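ABC transporter, substrate binding protein (Polyamine) (Agrobacterium tumefaciens, PDB 4EUO) binds gamma-aminobutyric acid selectively in the periplasm and probably delivers it to an ABC transporter for uptake. Local coordinates at residues Ile177-Gly182 and Gly197-Gly202; Lys83-Pro88 and Asn266-Lys271; Val56-Gly61 and Asp226-Pro231. All coordinates share one frame; numbering follows the deposited sequence. Where two conformers were deposited one is given.

Contact 1 of 3, residues Ile177-Gly182 and Gly197-Gly202; sequences IWWSGG and GSVWNG. With ABU (gamma-amino-butanoic acid), chain E.
The indole nitrogen of W179 donates to the backbone oxygen of S198, with NE1 to O at 2.9 Å. The N-H...O angle is 148°, so the bond is somewhat bent. The oxygen lies close to the plane of the indole, at its edge. This bond helps hold the rotation of the ring, together with its packing on W200. W179 CG sits between its backbone N and carbonyl carbon (chi1 54°), which turns the ring toward strand 197-200.

The far corner of the same ring meets W200. W179 CH2 stands over the centre of the W200 indole, 3.4 Å from W200 CE2. This is a T-shaped stack, with six-membered ring planes at 77°. Strands 177-179 and 197-200 run nearly parallel, but their short axes come no closer than 9.3 Å. Strand 132-135 lies between them and pairs with both, in the sheet of one lobe of a periplasmic binding protein.

The opposite face of W200 carries the ligand. CB of gamma-amino-butanoic acid lies over the centre of the ring, and W200 CE3 is 3.3 Å from the ligand's carboxylate carbon C. W179 thus backs W200 as a second-shell residue. G182 N approaches W200 CZ3 to 3.4 Å, at the start of helix 182-190.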
ATOM      1  N   ILE A 177     -18.498   1.847   4.726  1.00 11.22           N
ATOM      2  CA  ILE A 177     -18.109   3.228   4.498  1.00  9.88           C
ATOM      3  C   ILE A 177     -16.708   3.075   3.846  1.00 11.80           C
ATOM      4  O   ILE A 177     -15.810   2.444   4.442  1.00 11.19           O
ATOM      5  CB  ILE A 177     -18.023   4.083   5.770  1.00 11.81           C
ATOM      6  CG1 ILE A 177     -19.404   4.204   6.433  1.00 12.28           C
ATOM      7  CG2 ILE A 177     -17.462   5.495   5.412  1.00 12.28           C
ATOM      8  CD1 ILE A 177     -19.403   4.979   7.708  1.00 12.68           C
ATOM      9  N   TRP A 178     -16.523   3.611   2.657  1.00 10.54           N
ATOM     10  CA  TRP A 178     -15.273   3.435   1.934  1.00  9.78           C
ATOM     11  C   TRP A 178     -14.221   4.422   2.367  1.00 11.00           C
ATOM     12  O   TRP A 178     -14.558   5.562   2.698  1.00 11.53           O
ATOM     13  CB  TRP A 178     -15.534   3.614   0.432  1.00 10.46           C
ATOM     14  CG  TRP A 178     -16.580   2.683  -0.089  1.00 10.10           C
ATOM     15  CD1 TRP A 178     -17.907   2.974  -0.314  1.00 12.45           C
ATOM     16  CD2 TRP A 178     -16.391   1.324  -0.475  1.00  9.66           C
ATOM     17  NE1 TRP A 178     -18.550   1.865  -0.811  1.00 12.22           N
ATOM     18  CE2 TRP A 178     -17.643   0.830  -0.908  1.00 11.59           C
ATOM     19  CE3 TRP A 178     -15.277   0.448  -0.468  1.00 10.37           C
ATOM     20  CZ2 TRP A 178     -17.809  -0.488  -1.351  1.00 11.84           C
ATOM     21  CZ3 TRP A 178     -15.448  -0.847  -0.915  1.00 11.30           C
ATOM     22  CH2 TRP A 178     -16.702  -1.307  -1.343  1.00 12.26           C
ATOM     23  N   TRP A 179     -12.944   3.984   2.391  1.00  9.58           N
ATOM     24  CA  TRP A 179     -11.842   4.926   2.635  1.00  9.06           C
ATOM     25  C   TRP A 179     -11.116   5.158   1.324  1.00  9.26           C
ATOM     26  O   TRP A 179     -10.727   4.221   0.613  1.00  9.41           O
ATOM     27  CB  TRP A 179     -10.881   4.528   3.788  1.00  8.59           C
ATOM     28  CG  TRP A 179     -10.251   3.163   3.755  1.00  8.43           C
ATOM     29  CD1 TRP A 179     -10.729   2.034   4.349  1.00 10.21           C
ATOM     30  CD2 TRP A 179      -8.975   2.818   3.204  1.00  7.97           C
ATOM     31  NE1 TRP A 179      -9.836   0.996   4.198  1.00  9.59           N
ATOM     32  CE2 TRP A 179      -8.757   1.448   3.483  1.00  9.59           C
ATOM     33  CE3 TRP A 179      -7.982   3.535   2.525  1.00  8.66           C
ATOM     34  CZ2 TRP A 179      -7.577   0.790   3.136  1.00  9.00           C
ATOM     35  CZ3 TRP A 179      -6.806   2.883   2.191  1.00  8.88           C
ATOM     36  CH2 TRP A 179      -6.628   1.518   2.463  1.00  9.17           C
ATOM     37  N   SER A 180     -10.951   6.459   0.997  1.00  9.30           N
ATOM     38  CA  SER A 180     -10.280   6.861  -0.244  1.00 10.05           C
ATOM     39  C   SER A 180      -8.784   6.932  -0.107  1.00 10.17           C
ATOM     40  O   SER A 180      -8.084   6.943  -1.119  1.00 12.31           O
ATOM     41  CB  SER A 180     -10.770   8.236  -0.673  1.00 12.63           C
ATOM     42  OG  SER A 180     -12.138   8.148  -1.022  1.00 17.92           O
ATOM     43  N   GLY A 181      -8.307   7.083   1.103  1.00  8.88           N
ATOM     44  CA  GLY A 181      -6.882   7.214   1.347  1.00 10.25           C
ATOM     45  C   GLY A 181      -6.577   6.924   2.785  1.00  9.46           C
ATOM     46  O   GLY A 181      -7.474   6.676   3.598  1.00  9.87           O
ATOM     47  N   GLY A 182      -5.297   6.981   3.111  1.00  9.88           N
ATOM     48  CA  GLY A 182      -4.836   6.567   4.426  1.00 10.43           C
ATOM     49  C   GLY A 182      -5.394   7.361   5.581  1.00 10.69           C
ATOM     50  O   GLY A 182      -5.876   6.792   6.554  1.00  9.87           O
ATOM     51  N   GLY A 197     -12.304  -2.368  10.145  1.00  9.82           N
ATOM     52  CA  GLY A 197     -12.237  -2.529   8.713  1.00  9.41           C
ATOM     53  C   GLY A 197     -10.900  -3.046   8.281  1.00  9.46           C
ATOM     54  O   GLY A 197     -10.024  -3.316   9.113  1.00  9.80           O
ATOM     55  N   SER A 198     -10.770  -3.170   6.968  1.00  8.81           N
ATOM     56  CA  SER A 198      -9.528  -3.637   6.336  1.00  8.22           C
ATOM     57  C   SER A 198      -8.694  -2.420   5.965  1.00  9.40           C
ATOM     58  O   SER A 198      -9.117  -1.628   5.120  1.00  8.75           O
ATOM     59  CB  SER A 198      -9.839  -4.447   5.102  1.00  9.49           C
ATOM     60  OG  SER A 198      -8.591  -4.787   4.512  1.00 10.11           O
ATOM     61  N   VAL A 199      -7.554  -2.247   6.610  1.00  7.98           N
ATOM     62  CA  VAL A 199      -6.759  -1.037   6.487  1.00  8.27           C
ATOM     63  C   VAL A 199      -5.293  -1.355   6.293  1.00  9.46           C
ATOM     64  O   VAL A 199      -4.828  -2.461   6.604  1.00  9.16           O
ATOM     65  CB  VAL A 199      -6.926  -0.151   7.772  1.00 10.09           C
ATOM     66  CG1 VAL A 199      -8.385   0.302   7.924  1.00 10.67           C
ATOM     67  CG2 VAL A 199      -6.506  -0.926   9.019  1.00 10.84           C
ATOM     68  N   TRP A 200      -4.527  -0.367   5.812  1.00  8.56           N
ATOM     69  CA  TRP A 200      -3.086  -0.506   5.662  1.00  8.52           C
ATOM     70  C   TRP A 200      -2.488  -0.600   7.055  1.00  9.47           C
ATOM     71  O   TRP A 200      -2.780   0.252   7.911  1.00  9.11           O
ATOM     72  CB  TRP A 200      -2.519   0.698   4.911  1.00  8.00           C
ATOM     73  CG  TRP A 200      -2.928   0.826   3.482  1.00  7.58           C
ATOM     74  CD1 TRP A 200      -3.077  -0.180   2.577  1.00  9.26           C
ATOM     75  CD2 TRP A 200      -3.117   2.049   2.760  1.00  7.21           C
ATOM     76  NE1 TRP A 200      -3.375   0.339   1.324  1.00  8.74           N
ATOM     77  CE2 TRP A 200      -3.387   1.710   1.410  1.00  8.24           C
ATOM     78  CE3 TRP A 200      -3.079   3.404   3.121  1.00  8.16           C
ATOM     79  CZ2 TRP A 200      -3.640   2.677   0.428  1.00  8.03           C
ATOM     80  CZ3 TRP A 200      -3.270   4.366   2.137  1.00  8.91           C
ATOM     81  CH2 TRP A 200      -3.575   3.999   0.813  1.00  8.63           C
ATOM     82  N   ASN A 201      -1.612  -1.600   7.302  1.00  8.71           N
ATOM     83  CA  ASN A 201      -1.160  -1.827   8.671  1.00  8.97           C
ATOM     84  C   ASN A 201      -0.456  -0.640   9.303  1.00  9.20           C
ATOM     85  O   ASN A 201      -0.657  -0.353  10.494  1.00  9.05           O
ATOM     86  CB  ASN A 201      -0.324  -3.101   8.764  1.00  8.60           C
ATOM     87  CG  ASN A 201       1.056  -2.965   8.159  1.00  8.55           C
ATOM     88  OD1 ASN A 201       1.236  -3.047   6.928  1.00  9.43           O
ATOM     89  ND2 ASN A 201       2.050  -2.700   9.010  1.00  9.35           N
ATOM     90  N   GLY A 202       0.359   0.045   8.531  1.00  8.49           N
ATOM     91  CA  GLY A 202       1.134   1.157   9.044  1.00  9.51           C
ATOM     92  C   GLY A 202       0.260   2.318   9.471  1.00 10.00           C
ATOM     93  O   GLY A 202       0.657   3.101  10.345  1.00 10.14           O
TER
HETATM   94  N   ABU E 404      -0.425   1.601  -1.072  1.00 15.93           N
HETATM   95  CD  ABU E 404      -0.127   1.531   0.364  1.00 11.32           C
HETATM   96  CB  ABU E 404      -0.094   2.902   0.994  1.00 11.35           C
HETATM   97  CG  ABU E 404       0.242   2.775   2.440  1.00 11.20           C
HETATM   98  C   ABU E 404       0.180   4.057   3.244  1.00  9.76           C
HETATM   99  O   ABU E 404       0.108   3.949   4.568  1.00  9.30           O
HETATM  100  OXT ABU E 404       0.070   5.241   2.692  1.00  9.40           O

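Contact 2 of 3, residues Lys83-Pro88 and Asn266-Lys271; sequences KTKLDP and NIESAK. With GOL (glycerol), chain C.
An Asx turn within a type I beta turn, N266 to S269, carries one side of this contact between two partly buried loops. Loop 83-88 follows helix 61-67 and leads to strand 96-107. Loop 266-271 follows helix 250-260 and leads to helix 275-278. They meet at K85 and L86. I267 N donates to K85 O at 2.9 Å, nearly straight at 168°. L86 and N266 form a single backbone bridge. K85 O also receives a CA-H...O contact from N266 CA.

The side chain of N266 shapes its own turn. Its CG is anti to the backbone N (chi1 -177°), and OD1 accepts from E268 N at 2.8 Å, in the carbonyl plane. Its ND2 donates to O3 of a bound glycerol at 2.8 Å and also to T248 O. L86 CD2 lies 4.0 Å from this ND2.

I267 lays its CG1 and CD1 against the K85 backbone, with CD1 3.8 Å from K85 CA. K85 itself runs out as an extended chain and crosses that of E268. Its NZ reaches E268 OE1 at 3.2 Å, a salt bridge whose hydrogen bond is weak. NZ makes a shorter bond, 2.7 Å, to glycerol O2.

Through these two bonds the glycerol bridges K85 and N266; it probably comes from the crystallisation liquor. The salt bridge is long and lies between partly exposed residues, so its electrostatic pull is probably modest. Both polar ends of the buried N266 amide have protein partners: OD1 takes E268 N, and ND2 gives to T248 O.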
ATOM      1  N   LYS A  83      20.188  -3.339  -8.173  1.00 16.97           N
ATOM      2  CA  LYS A  83      19.142  -4.292  -7.826  0.50 16.34           C
ATOM      3  C   LYS A  83      19.636  -5.454  -6.961  1.00 19.32           C
ATOM      4  O   LYS A  83      18.822  -6.256  -6.506  1.00 17.41           O
ATOM      5  CB  LYS A  83      18.386  -4.788  -9.078  0.50 20.25           C
ATOM      6  CG  LYS A  83      19.235  -5.593 -10.069  0.50 35.01           C
ATOM      7  CD  LYS A  83      18.411  -6.215 -11.202  0.50 41.42           C
ATOM      8  CE  LYS A  83      18.037  -5.251 -12.306  0.50 44.83           C
ATOM      9  NZ  LYS A  83      17.470  -5.955 -13.488  0.50 50.08           N
ATOM     10  N   THR A  84      20.957  -5.552  -6.743  1.00 16.78           N
ATOM     11  CA  THR A  84      21.501  -6.685  -5.968  1.00 17.20           C
ATOM     12  C   THR A  84      21.010  -6.863  -4.560  1.00 19.93           C
ATOM     13  O   THR A  84      21.034  -7.982  -4.081  1.00 18.92           O
ATOM     14  CB  THR A  84      23.019  -6.843  -6.094  1.00 22.83           C
ATOM     15  OG1 THR A  84      23.672  -5.809  -5.390  1.00 22.23           O
ATOM     16  CG2 THR A  84      23.495  -6.922  -7.546  1.00 25.13           C
ATOM     17  N   LYS A  85      20.545  -5.798  -3.893  1.00 16.15           N
ATOM     18  CA  LYS A  85      20.047  -5.943  -2.537  1.00 16.96           C
ATOM     19  C   LYS A  85      18.555  -5.699  -2.449  1.00 19.77           C
ATOM     20  O   LYS A  85      18.013  -5.731  -1.342  1.00 19.04           O
ATOM     21  CB  LYS A  85      20.807  -5.030  -1.597  1.00 20.86           C
ATOM     22  CG  LYS A  85      22.255  -5.499  -1.428  1.00 26.26           C
ATOM     23  CD  LYS A  85      23.074  -4.546  -0.612  1.00 36.13           C
ATOM     24  CE  LYS A  85      24.543  -4.865  -0.752  1.00 44.45           C
ATOM     25  NZ  LYS A  85      25.384  -3.901   0.001  1.00 59.24           N
ATOM     26  N   LEU A  86      17.881  -5.527  -3.598  1.00 14.70           N
ATOM     27  CA  LEU A  86      16.450  -5.196  -3.589  1.00 13.72           C
ATOM     28  C   LEU A  86      15.570  -6.410  -3.642  1.00 16.44           C
ATOM     29  O   LEU A  86      15.882  -7.378  -4.339  1.00 16.44           O
ATOM     30  CB  LEU A  86      16.122  -4.229  -4.748  1.00 12.95           C
ATOM     31  CG  LEU A  86      17.002  -2.979  -4.777  1.00 15.62           C
ATOM     32  CD1 LEU A  86      16.545  -2.006  -5.844  1.00 14.37           C
ATOM     33  CD2 LEU A  86      17.063  -2.300  -3.390  1.00 16.63           C
ATOM     34  N   ASP A  87      14.409  -6.352  -2.961  1.00 13.59           N
ATOM     35  CA  ASP A  87      13.484  -7.459  -2.934  1.00 13.30           C
ATOM     36  C   ASP A  87      13.168  -7.850  -4.363  1.00 17.01           C
ATOM     37  O   ASP A  87      12.624  -7.049  -5.126  1.00 14.71           O
ATOM     38  CB  ASP A  87      12.214  -7.073  -2.156  1.00 13.95           C
ATOM     39  CG  ASP A  87      11.312  -8.238  -1.862  1.00 17.16           C
ATOM     40  OD1 ASP A  87      11.069  -9.041  -2.777  1.00 14.93           O
ATOM     41  OD2 ASP A  87      10.696  -8.242  -0.763  1.00 19.05           O
ATOM     42  N   PRO A  88      13.559  -9.066  -4.804  1.00 15.63           N
ATOM     43  CA  PRO A  88      13.399  -9.404  -6.222  1.00 14.85           C
ATOM     44  C   PRO A  88      11.983  -9.563  -6.714  1.00 17.88           C
ATOM     45  O   PRO A  88      11.759  -9.576  -7.914  1.00 17.84           O
ATOM     46  CB  PRO A  88      14.238 -10.688  -6.371  1.00 16.09           C
ATOM     47  CG  PRO A  88      14.184 -11.293  -5.030  1.00 19.73           C
ATOM     48  CD  PRO A  88      14.217 -10.157  -4.053  1.00 16.69           C
ATOM     49  N   ASN A 266      14.750  -3.937   1.078  1.00 13.37           N
ATOM     50  CA  ASN A 266      16.194  -4.094   0.895  1.00 13.98           C
ATOM     51  C   ASN A 266      16.515  -5.238   1.850  1.00 13.74           C
ATOM     52  O   ASN A 266      16.146  -5.189   3.033  1.00 12.83           O
ATOM     53  CB  ASN A 266      16.968  -2.841   1.237  1.00 13.98           C
ATOM     54  CG  ASN A 266      18.452  -3.034   0.962  1.00 15.70           C
ATOM     55  OD1 ASN A 266      19.084  -3.931   1.544  1.00 15.38           O
ATOM     56  ND2 ASN A 266      19.024  -2.236   0.074  1.00 14.85           N
ATOM     57  N   ILE A 267      17.182  -6.272   1.335  1.00 13.92           N
ATOM     58  CA  ILE A 267      17.497  -7.482   2.102  1.00 13.93           C
ATOM     59  C   ILE A 267      18.532  -7.301   3.190  1.00 15.70           C
ATOM     60  O   ILE A 267      18.641  -8.181   4.056  1.00 16.89           O
ATOM     61  CB  ILE A 267      17.822  -8.631   1.141  1.00 16.85           C
ATOM     62  CG1 ILE A 267      19.242  -8.447   0.516  1.00 17.14           C
ATOM     63  CG2 ILE A 267      16.708  -8.732   0.082  1.00 22.55           C
ATOM     64  CD1 ILE A 267      19.491  -9.249  -0.708  1.00 26.37           C
ATOM     65  N   GLU A 268      19.208  -6.162   3.220  1.00 14.21           N
ATOM     66  CA  GLU A 268      20.188  -5.896   4.271  1.00 14.37           C
ATOM     67  C   GLU A 268      19.688  -4.898   5.301  1.00 15.66           C
ATOM     68  O   GLU A 268      20.466  -4.431   6.135  1.00 15.96           O
ATOM     69  CB  GLU A 268      21.530  -5.481   3.659  1.00 15.80           C
ATOM     70  CG  GLU A 268      22.056  -6.570   2.738  1.00 16.75           C
ATOM     71  CD  GLU A 268      23.508  -6.527   2.325  1.00 31.23           C
ATOM     72  OE1 GLU A 268      24.159  -5.473   2.501  1.00 27.04           O
ATOM     73  OE2 GLU A 268      23.979  -7.548   1.774  1.00 24.76           O
ATOM     74  N   SER A 269      18.366  -4.569   5.278  1.00 13.65           N
ATOM     75  CA  SER A 269      17.785  -3.610   6.217  1.00 13.85           C
ATOM     76  C   SER A 269      17.428  -4.185   7.589  1.00 17.44           C
ATOM     77  O   SER A 269      17.616  -3.494   8.580  1.00 16.24           O
ATOM     78  CB  SER A 269      16.529  -2.980   5.631  1.00 14.73           C
ATOM     79  OG  SER A 269      16.882  -2.206   4.504  1.00 14.30           O
ATOM     80  N   ALA A 270      16.839  -5.406   7.645  1.00 18.72           N
ATOM     81  CA  ALA A 270      16.350  -6.000   8.901  1.00 20.82           C
ATOM     82  C   ALA A 270      17.384  -5.992  10.022  1.00 23.00           C
ATOM     83  O   ALA A 270      17.079  -5.604  11.154  1.00 22.75           O
ATOM     84  CB  ALA A 270      15.840  -7.417   8.673  1.00 22.49           C
ATOM     85  N   LYS A 271      18.611  -6.326   9.672  1.00 18.87           N
ATOM     86  CA  LYS A 271      19.722  -6.378  10.616  1.00 19.74           C
ATOM     87  C   LYS A 271      20.075  -5.025  11.267  1.00 23.71           C
ATOM     88  O   LYS A 271      20.730  -5.001  12.309  1.00 23.03           O
ATOM     89  CB  LYS A 271      20.937  -7.013   9.951  1.00 23.43           C
ATOM     90  CG  LYS A 271      21.587  -6.174   8.884  1.00 24.73           C
ATOM     91  CD  LYS A 271      22.767  -6.927   8.341  1.00 34.25           C
ATOM     92  CE  LYS A 271      23.477  -6.219   7.240  1.00 30.96           C
ATOM     93  NZ  LYS A 271      24.316  -7.177   6.474  1.00 35.07           N
TER
HETATM   94  C1  GOL C 402      23.809   0.405   1.551  1.00 36.22           C
HETATM   95  O1  GOL C 402      23.879   1.802   1.311  1.00 38.65           O
HETATM   96  C2  GOL C 402      23.427  -0.338   0.295  1.00 31.89           C
HETATM   97  O2  GOL C 402      24.398  -1.357   0.050  1.00 39.08           O
HETATM   98  C3  GOL C 402      22.076  -0.976   0.496  1.00 27.28           C
HETATM   99  O3  GOL C 402      21.633  -1.627  -0.678  1.00 37.34           O

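Contact 3 of 3, residues Val56-Gly61 and Asp226-Pro231; sequences VVDVEG and DSLVVP. With ABU (gamma-amino-butanoic acid), chain E.
The methyls of V57 and V59 meet V229 and P231 on one face of a pair of antiparallel strands. V57 CG2 packs against the ring of P231, 3.6 Å from its CG. V229 CG2 rests between V57 and V59, 4.1 Å from V57 CB and 3.8 Å from V59 CG1. V229 CG2 can reach both because it sits between its own backbone N and carbonyl carbon. S227 continues this face, with OG 3.5 Å from G61 CA.

The other face holds D58 and L228. L228 CD2 tucks against D58, 4.0 Å from both its CA and its CB. V56 CG1 touches L228 CB.

Strands 56-60 and 226-229 belong to the central sheet of a lobe of the class D periplasmic binding fold. Four backbone bonds join V57 with V229 and V59 with S227. The shortest is S227 N to V59 O, 2.8 Å.

At the pocket end the acids crowd together. D58 OD1 is 2.5 Å from D226 OD2, and the carboxylate planes are 65° apart. D58 OD1 is hydrogen-bonded to W8 and OD2 to Q16 and S98. D226 OD1 accepts from the ligand's amine N at 2.8 Å. E60 runs alongside D226, its CG near the same amine, while Y40 and Y135 take its carboxylate oxygens.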
ATOM      1  N   VAL A  56       9.455  11.276  -8.694  1.00 10.62           N
ATOM      2  CA  VAL A  56       9.424   9.919  -8.159  1.00 10.42           C
ATOM      3  C   VAL A  56       8.059   9.791  -7.512  1.00 11.78           C
ATOM      4  O   VAL A  56       7.630  10.666  -6.754  1.00 11.60           O
ATOM      5  CB  VAL A  56      10.556   9.642  -7.154  1.00 11.98           C
ATOM      6  CG1 VAL A  56      10.370   8.260  -6.500  1.00 12.61           C
ATOM      7  CG2 VAL A  56      11.929   9.717  -7.846  1.00 12.50           C
ATOM      8  N   VAL A  57       7.366   8.695  -7.839  1.00  9.74           N
ATOM      9  CA  VAL A  57       6.049   8.450  -7.262  1.00  8.34           C
ATOM     10  C   VAL A  57       6.038   7.085  -6.566  1.00  9.31           C
ATOM     11  O   VAL A  57       6.485   6.086  -7.120  1.00  9.39           O
ATOM     12  CB  VAL A  57       4.951   8.495  -8.346  1.00 10.11           C
ATOM     13  CG1 VAL A  57       3.544   8.429  -7.734  1.00 10.36           C
ATOM     14  CG2 VAL A  57       5.043   9.761  -9.223  1.00 10.87           C
ATOM     15  N   ASP A  58       5.464   7.072  -5.373  1.00  7.74           N
ATOM     16  CA  ASP A  58       5.211   5.824  -4.680  1.00  7.77           C
ATOM     17  C   ASP A  58       3.807   5.362  -5.135  1.00  8.67           C
ATOM     18  O   ASP A  58       2.803   6.061  -4.940  1.00  9.20           O
ATOM     19  CB  ASP A  58       5.266   6.081  -3.177  1.00  8.84           C
ATOM     20  CG  ASP A  58       5.019   4.854  -2.341  1.00  8.88           C
ATOM     21  OD1 ASP A  58       3.985   4.193  -2.561  1.00 10.05           O
ATOM     22  OD2 ASP A  58       5.862   4.548  -1.493  1.00 10.04           O
ATOM     23  N   VAL A  59       3.778   4.181  -5.769  1.00  8.43           N
ATOM     24  CA  VAL A  59       2.538   3.640  -6.333  1.00  8.02           C
ATOM     25  C   VAL A  59       2.299   2.231  -5.820  1.00  8.50           C
ATOM     26  O   VAL A  59       3.195   1.595  -5.281  1.00  8.33           O
ATOM     27  CB  VAL A  59       2.598   3.622  -7.894  1.00  9.36           C
ATOM     28  CG1 VAL A  59       2.749   5.024  -8.464  1.00  9.48           C
ATOM     29  CG2 VAL A  59       3.709   2.701  -8.396  1.00  9.65           C
ATOM     30  N   GLU A  60       1.096   1.693  -6.088  1.00  7.65           N
ATOM     31  CA  GLU A  60       0.840   0.292  -5.783  1.00  8.09           C
ATOM     32  C   GLU A  60       1.568  -0.597  -6.778  1.00  8.95           C
ATOM     33  O   GLU A  60       1.643  -0.255  -7.979  1.00  8.66           O
ATOM     34  CB  GLU A  60      -0.672   0.038  -5.794  1.00  9.09           C
ATOM     35  CG  GLU A  60      -1.317   0.660  -4.551  1.00  9.00           C
ATOM     36  CD  GLU A  60      -2.763   1.094  -4.716  1.00 10.09           C
ATOM     37  OE1 GLU A  60      -3.160   1.543  -5.809  1.00  8.85           O
ATOM     38  OE2 GLU A  60      -3.486   1.067  -3.699  1.00 11.45           O
ATOM     39  N   GLY A  61       2.059  -1.754  -6.317  1.00  8.28           N
ATOM     40  CA  GLY A  61       2.860  -2.606  -7.196  1.00  8.46           C
ATOM     41  C   GLY A  61       2.140  -3.147  -8.414  1.00  9.82           C
ATOM     42  O   GLY A  61       2.780  -3.375  -9.457  1.00  9.37           O
ATOM     43  N   ASP A 226       4.261  -1.593  -2.278  1.00  7.94           N
ATOM     44  CA  ASP A 226       4.296  -0.407  -3.124  1.00  7.65           C
ATOM     45  C   ASP A 226       5.622  -0.405  -3.871  1.00  8.36           C
ATOM     46  O   ASP A 226       6.588  -1.090  -3.481  1.00  9.05           O
ATOM     47  CB  ASP A 226       4.150   0.878  -2.326  1.00  8.73           C
ATOM     48  CG  ASP A 226       2.703   1.263  -2.028  1.00  8.23           C
ATOM     49  OD1 ASP A 226       1.800   0.417  -2.199  1.00  8.98           O
ATOM     50  OD2 ASP A 226       2.467   2.448  -1.655  1.00  9.31           O
ATOM     51  N   SER A 227       5.694   0.447  -4.896  1.00  8.27           N
ATOM     52  CA  SER A 227       6.853   0.579  -5.750  1.00  8.21           C
ATOM     53  C   SER A 227       7.197   2.034  -5.922  1.00  9.88           C
ATOM     54  O   SER A 227       6.339   2.905  -5.762  1.00  9.31           O
ATOM     55  CB  SER A 227       6.526   0.031  -7.130  1.00 10.95           C
ATOM     56  OG  SER A 227       6.076  -1.311  -7.036  1.00 10.70           O
ATOM     57  N   LEU A 228       8.450   2.284  -6.326  1.00  9.39           N
ATOM     58  CA  LEU A 228       8.872   3.636  -6.747  1.00  9.81           C
ATOM     59  C   LEU A 228       9.031   3.609  -8.249  1.00 10.98           C
ATOM     60  O   LEU A 228       9.621   2.681  -8.815  1.00 10.33           O
ATOM     61  CB  LEU A 228      10.185   4.059  -6.103  1.00  9.76           C
ATOM     62  CG  LEU A 228      10.155   4.120  -4.592  1.00 11.03           C
ATOM     63  CD1 LEU A 228      11.502   4.560  -4.053  1.00 12.18           C
ATOM     64  CD2 LEU A 228       9.037   5.063  -4.056  1.00 10.49           C
ATOM     65  N   VAL A 229       8.419   4.624  -8.906  1.00  9.57           N
ATOM     66  CA  VAL A 229       8.451   4.794 -10.351  1.00  9.25           C
ATOM     67  C   VAL A 229       8.758   6.232 -10.701  1.00  9.77           C
ATOM     68  O   VAL A 229       8.664   7.126  -9.853  1.00 10.13           O
ATOM     69  CB  VAL A 229       7.130   4.341 -11.000  1.00 10.57           C
ATOM     70  CG1 VAL A 229       6.858   2.875 -10.699  1.00 10.50           C
ATOM     71  CG2 VAL A 229       5.942   5.199 -10.552  1.00 11.34           C
ATOM     72  N   VAL A 230       9.128   6.424 -11.976  1.00 10.39           N
ATOM     73  CA  VAL A 230       9.479   7.742 -12.497  1.00  9.80           C
ATOM     74  C   VAL A 230       8.592   8.036 -13.683  1.00 10.92           C
ATOM     75  O   VAL A 230       8.700   7.372 -14.702  1.00 11.56           O
ATOM     76  CB  VAL A 230      10.964   7.743 -12.911  1.00 11.50           C
ATOM     77  CG1 VAL A 230      11.336   9.103 -13.521  1.00 12.19           C
ATOM     78  CG2 VAL A 230      11.866   7.431 -11.732  1.00 12.58           C
ATOM     79  N   PRO A 231       7.676   9.008 -13.569  1.00 10.75           N
ATOM     80  CA  PRO A 231       6.790   9.280 -14.714  1.00  9.95           C
ATOM     81  C   PRO A 231       7.539   9.680 -15.987  1.00 12.11           C
ATOM     82  O   PRO A 231       8.504  10.452 -15.910  1.00 12.72           O
ATOM     83  CB  PRO A 231       5.882  10.400 -14.214  1.00 10.83           C
ATOM     84  CG  PRO A 231       5.875  10.217 -12.722  1.00 12.89           C
ATOM     85  CD  PRO A 231       7.307   9.806 -12.398  1.00 10.70           C
TER
HETATM   86  N   ABU E 404      -0.425   1.601  -1.072  1.00 15.93           N
HETATM   87  CD  ABU E 404      -0.127   1.531   0.364  1.00 11.32           C
HETATM   88  CB  ABU E 404      -0.094   2.902   0.994  1.00 11.35           C
HETATM   89  CG  ABU E 404       0.242   2.775   2.440  1.00 11.20           C
HETATM   90  C   ABU E 404       0.180   4.057   3.244  1.00  9.76           C
HETATM   91  O   ABU E 404       0.108   3.949   4.568  1.00  9.30           O
HETATM   92  OXT ABU E 404       0.070   5.241   2.692  1.00  9.40           O
HETATM   93  O   HOH W   1       0.326  -2.341  -3.598  1.00  9.84           O

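In the fold
Contacts 1 and 3 both touch the bound gamma-amino-butanoic acid: W200 lies along its chain, and D226 meets its amine end. Their centres are about 19 Å apart and their nearest atoms about 4 Å. Y262, T12 and R203 add further hydrogen bonds to the ligand. Helix 201-209 leads on from contact 1 to strand 215-229 of contact 3, and both contacts reach the same sheet. Contact 2 joins two partly buried loops, with its centre about 18 Å from that of contact 3 and 27 Å from that of contact 1. Along the chain, contact 1 is nested inside both other contacts, and the segments of contacts 2 and 3 alternate.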